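EGF family domain-containing protein (Toxoplasma gondii, PDB 4Z80) probably acts in host-cell invasion as an apical membrane antigen (AMA4) whose ectodomain binds a peptide of its RON2-type partner in the moving junction. Local coordinates at residues Asn20-Lys32 and Ala87-Gly99. Residues are numbered along the deposited sequence; the frame is centred on the assembly and turned at random.
Sequences NIPKNHVDLIWDK and APYMAAGACPNYG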
# COMPACT_ATOMS: atom_id res chain seq x y z
N ASN A 20 -5.78 13.41 14.61
CA ASN A 20 -7.00 13.88 13.96
C ASN A 20 -7.18 13.20 12.61
O ASN A 20 -6.94 13.78 11.54
CB ASN A 20 -7.01 15.40 13.79
CG ASN A 20 -8.37 15.93 13.41
OD1 ASN A 20 -9.24 15.16 13.01
ND2 ASN A 20 -8.57 17.23 13.52
N ILE A 21 -7.65 11.96 12.66
CA ILE A 21 -7.65 11.08 11.50
C ILE A 21 -8.57 11.57 10.39
O ILE A 21 -8.16 11.61 9.24
CB ILE A 21 -7.99 9.64 11.95
CG1 ILE A 21 -6.79 9.06 12.71
CG2 ILE A 21 -8.33 8.74 10.75
CD1 ILE A 21 -7.05 7.73 13.37
N PRO A 22 -9.82 11.98 10.70
CA PRO A 22 -10.64 12.46 9.58
C PRO A 22 -10.07 13.70 8.87
O PRO A 22 -10.21 13.82 7.66
CB PRO A 22 -11.98 12.78 10.24
CG PRO A 22 -12.03 11.86 11.42
CD PRO A 22 -10.60 11.89 11.94
N LYS A 23 -9.42 14.58 9.61
CA LYS A 23 -8.86 15.79 9.01
C LYS A 23 -7.60 15.50 8.18
O LYS A 23 -7.36 16.15 7.16
CB LYS A 23 -8.53 16.82 10.10
CG LYS A 23 -8.07 18.18 9.56
CD LYS A 23 -7.86 19.16 10.70
CE LYS A 23 -7.70 20.58 10.19
NZ LYS A 23 -6.39 20.82 9.54
N ASN A 24 -6.80 14.52 8.61
CA ASN A 24 -5.46 14.33 8.06
C ASN A 24 -5.30 13.10 7.17
O ASN A 24 -4.39 13.06 6.36
CB ASN A 24 -4.46 14.28 9.21
CG ASN A 24 -4.39 15.59 9.96
OD1 ASN A 24 -4.77 16.63 9.42
ND2 ASN A 24 -3.93 15.55 11.19
N HIS A 25 -6.20 12.13 7.30
CA HIS A 25 -6.19 10.95 6.43
C HIS A 25 -6.94 11.31 5.16
O HIS A 25 -8.11 10.93 4.96
CB HIS A 25 -6.80 9.75 7.15
CG HIS A 25 -6.57 8.45 6.46
ND1 HIS A 25 -5.31 7.96 6.19
CD2 HIS A 25 -7.43 7.51 6.01
CE1 HIS A 25 -5.40 6.79 5.60
NE2 HIS A 25 -6.68 6.49 5.47
N VAL A 26 -6.26 12.05 4.30
CA VAL A 26 -6.90 12.69 3.18
C VAL A 26 -6.60 11.98 1.87
O VAL A 26 -5.76 11.08 1.80
CB VAL A 26 -6.47 14.17 3.07
CG1 VAL A 26 -6.78 14.91 4.35
CG2 VAL A 26 -4.99 14.29 2.74
N ASP A 27 -7.30 12.42 0.83
CA ASP A 27 -7.06 11.97 -0.52
C ASP A 27 -6.27 13.05 -1.22
O ASP A 27 -6.82 14.08 -1.58
CB ASP A 27 -8.39 11.72 -1.25
CG ASP A 27 -8.20 11.22 -2.68
OD1 ASP A 27 -7.37 10.31 -2.89
OD2 ASP A 27 -8.89 11.73 -3.58
N LEU A 28 -4.97 12.84 -1.38
CA LEU A 28 -4.16 13.83 -2.06
C LEU A 28 -3.65 13.31 -3.38
O LEU A 28 -3.58 12.09 -3.62
CB LEU A 28 -2.98 14.27 -1.18
CG LEU A 28 -1.82 13.32 -0.89
CD1 LEU A 28 -0.79 13.26 -2.02
CD2 LEU A 28 -1.12 13.75 0.40
N ILE A 29 -3.34 14.25 -4.26
CA ILE A 29 -2.67 13.95 -5.51
C ILE A 29 -1.46 14.87 -5.62
O ILE A 29 -1.47 15.98 -5.07
CB ILE A 29 -3.61 14.13 -6.71
CG1 ILE A 29 -4.27 15.50 -6.66
CG2 ILE A 29 -4.67 13.03 -6.73
CD1 ILE A 29 -4.68 16.01 -7.98
N TRP A 30 -0.42 14.42 -6.31
CA TRP A 30 0.81 15.20 -6.43
C TRP A 30 0.64 16.24 -7.54
O TRP A 30 0.14 15.93 -8.62
CB TRP A 30 2.02 14.30 -6.71
CG TRP A 30 2.16 13.19 -5.71
CD1 TRP A 30 1.97 11.86 -5.93
CD2 TRP A 30 2.49 13.32 -4.32
NE1 TRP A 30 2.16 11.15 -4.77
CE2 TRP A 30 2.49 12.02 -3.77
CE3 TRP A 30 2.79 14.41 -3.49
CZ2 TRP A 30 2.76 11.78 -2.43
CZ3 TRP A 30 3.06 14.17 -2.16
CH2 TRP A 30 3.05 12.86 -1.64
N ASP A 31 1.02 17.48 -7.25
CA ASP A 31 1.01 18.53 -8.27
C ASP A 31 1.88 19.69 -7.82
O ASP A 31 1.78 20.15 -6.69
CB ASP A 31 -0.41 19.01 -8.53
CG ASP A 31 -0.52 19.80 -9.82
OD1 ASP A 31 -0.17 21.00 -9.80
OD2 ASP A 31 -0.93 19.23 -10.85
N LYS A 32 2.74 20.18 -8.71
CA LYS A 32 3.68 21.23 -8.32
C LYS A 32 2.96 22.56 -8.07
O LYS A 32 3.54 23.48 -7.49
CB LYS A 32 4.78 21.40 -9.37
CG LYS A 32 4.33 21.81 -10.75
CD LYS A 32 5.51 21.86 -11.70
CE LYS A 32 5.07 22.03 -13.14
NZ LYS A 32 4.21 23.23 -13.32
N ALA A 87 -16.53 0.94 -9.36
CA ALA A 87 -16.02 2.22 -9.83
C ALA A 87 -14.52 2.09 -10.02
O ALA A 87 -13.89 1.29 -9.33
CB ALA A 87 -16.35 3.33 -8.86
N PRO A 88 -13.94 2.88 -10.94
CA PRO A 88 -12.48 2.81 -11.13
C PRO A 88 -11.75 3.59 -10.04
O PRO A 88 -11.48 4.78 -10.17
CB PRO A 88 -12.28 3.43 -12.51
CG PRO A 88 -13.46 4.26 -12.75
CD PRO A 88 -14.59 3.76 -11.92
N TYR A 89 -11.49 2.88 -8.95
CA TYR A 89 -10.89 3.45 -7.75
C TYR A 89 -9.42 3.06 -7.58
O TYR A 89 -9.04 1.90 -7.77
CB TYR A 89 -11.64 2.97 -6.51
CG TYR A 89 -12.98 3.61 -6.21
CD1 TYR A 89 -13.25 4.94 -6.50
CD2 TYR A 89 -13.97 2.86 -5.59
CE1 TYR A 89 -14.48 5.50 -6.19
CE2 TYR A 89 -15.20 3.41 -5.29
CZ TYR A 89 -15.45 4.72 -5.59
OH TYR A 89 -16.68 5.25 -5.27
N MET A 90 -8.61 4.04 -7.17
CA MET A 90 -7.29 3.75 -6.62
C MET A 90 -7.37 3.68 -5.09
O MET A 90 -8.23 4.31 -4.48
CB MET A 90 -6.26 4.80 -7.06
CG MET A 90 -6.56 6.22 -6.63
SD MET A 90 -5.40 7.36 -7.43
CE MET A 90 -5.90 8.89 -6.64
N ALA A 91 -6.47 2.91 -4.49
CA ALA A 91 -6.35 2.86 -3.04
C ALA A 91 -5.90 4.23 -2.54
O ALA A 91 -4.96 4.82 -3.08
CB ALA A 91 -5.36 1.78 -2.62
N ALA A 92 -6.58 4.74 -1.51
CA ALA A 92 -6.39 6.12 -1.06
C ALA A 92 -6.31 6.18 0.46
O ALA A 92 -6.78 5.28 1.15
CB ALA A 92 -7.52 7.00 -1.55
N GLY A 93 -5.73 7.27 0.95
CA GLY A 93 -5.58 7.52 2.37
C GLY A 93 -4.16 7.94 2.66
O GLY A 93 -3.23 7.15 2.50
N ALA A 94 -3.97 9.18 3.10
CA ALA A 94 -2.63 9.74 3.23
C ALA A 94 -1.79 9.19 4.39
O ALA A 94 -0.57 9.31 4.35
CB ALA A 94 -2.72 11.25 3.37
N CYS A 95 -2.42 8.61 5.40
CA CYS A 95 -1.69 8.07 6.55
C CYS A 95 -1.36 6.60 6.37
O CYS A 95 -2.23 5.82 5.99
CB CYS A 95 -2.48 8.24 7.85
SG CYS A 95 -2.73 9.96 8.35
N PRO A 96 -0.11 6.20 6.68
CA PRO A 96 0.20 4.78 6.73
C PRO A 96 -0.69 4.06 7.74
O PRO A 96 -0.98 4.59 8.82
CB PRO A 96 1.67 4.75 7.17
CG PRO A 96 2.20 6.08 6.80
CD PRO A 96 1.07 7.04 6.96
N ASN A 97 -1.11 2.85 7.38
CA ASN A 97 -2.05 2.11 8.20
C ASN A 97 -1.34 0.92 8.82
O ASN A 97 -1.09 -0.08 8.16
CB ASN A 97 -3.25 1.68 7.36
CG ASN A 97 -4.45 1.33 8.20
OD1 ASN A 97 -4.33 0.89 9.33
ND2 ASN A 97 -5.64 1.53 7.63
N TYR A 98 -0.96 1.07 10.08
CA TYR A 98 -0.12 0.08 10.73
C TYR A 98 -0.89 -1.18 11.11
O TYR A 98 -1.96 -1.11 11.73
CB TYR A 98 0.57 0.70 11.95
CG TYR A 98 1.51 1.82 11.56
CD1 TYR A 98 2.77 1.54 11.06
CD2 TYR A 98 1.12 3.15 11.66
CE1 TYR A 98 3.63 2.56 10.68
CE2 TYR A 98 1.98 4.17 11.29
CZ TYR A 98 3.23 3.86 10.80
OH TYR A 98 4.08 4.88 10.43
N GLY A 99 -0.35 -2.32 10.72
CA GLY A 99 -0.92 -3.61 11.01
C GLY A 99 -1.84 -4.13 9.92
O GLY A 99 -2.18 -5.31 9.91
O HOH W 1 -7.13 4.15 3.74
O HOH W 2 -3.90 10.03 -0.14
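An inverse gamma turn centred on His25, between the short helix 21-24 and the edge strand 27-30, packs against the Gly93-Cys95 loop that links strands 89-91 and 97-98 in the PAN-type ectodomain. The imidazole reaches this loop because CG stands anti to the backbone N (chi1 -168°). Its ND1 accepts the backbone N-H of Cys95 at 3.1 Å and 153°, with the donor tilted 18° from the ring plane, consistent with an unprotonated ND1. Over one ring face lies Gly93 CA, a CH-pi contact 3.6 Å from the centroid and shifted toward the rim. At the other ring nitrogen, a water in the ring plane lies 2.9 Å from His25 NE2 and donates to Ala92 O, joining the ring to the backbone leading into the loop. The Cys95 sulfur sits at the ring edge and is tied by a disulfide to Cys344, which fastens the loop to the residue just after helix 340-343.

At the last residue of the turn, Val26 O receives a weak bond from Ala94 N and also accepts from a second water, which in turn accepts from Leu28 N. The methyl of Ala94 lies 3.4 Å from Val26 O and touches Val26 CG2 (3.8 Å) and, at longer range, Leu28 CD2. Further along, the Asp27 carboxylate sits beside the second segment: OD1 touches Ala92 CB but is hydrogen-bonded to Ser61, while OD2 forms a salt bridge with Arg50, pinning the group between strands 43-51 and 60-62. A separate apolar touch closes the contact, where the extended Met90 side chain brings its CE methyl to 4.3 Å from Ile29 CG2.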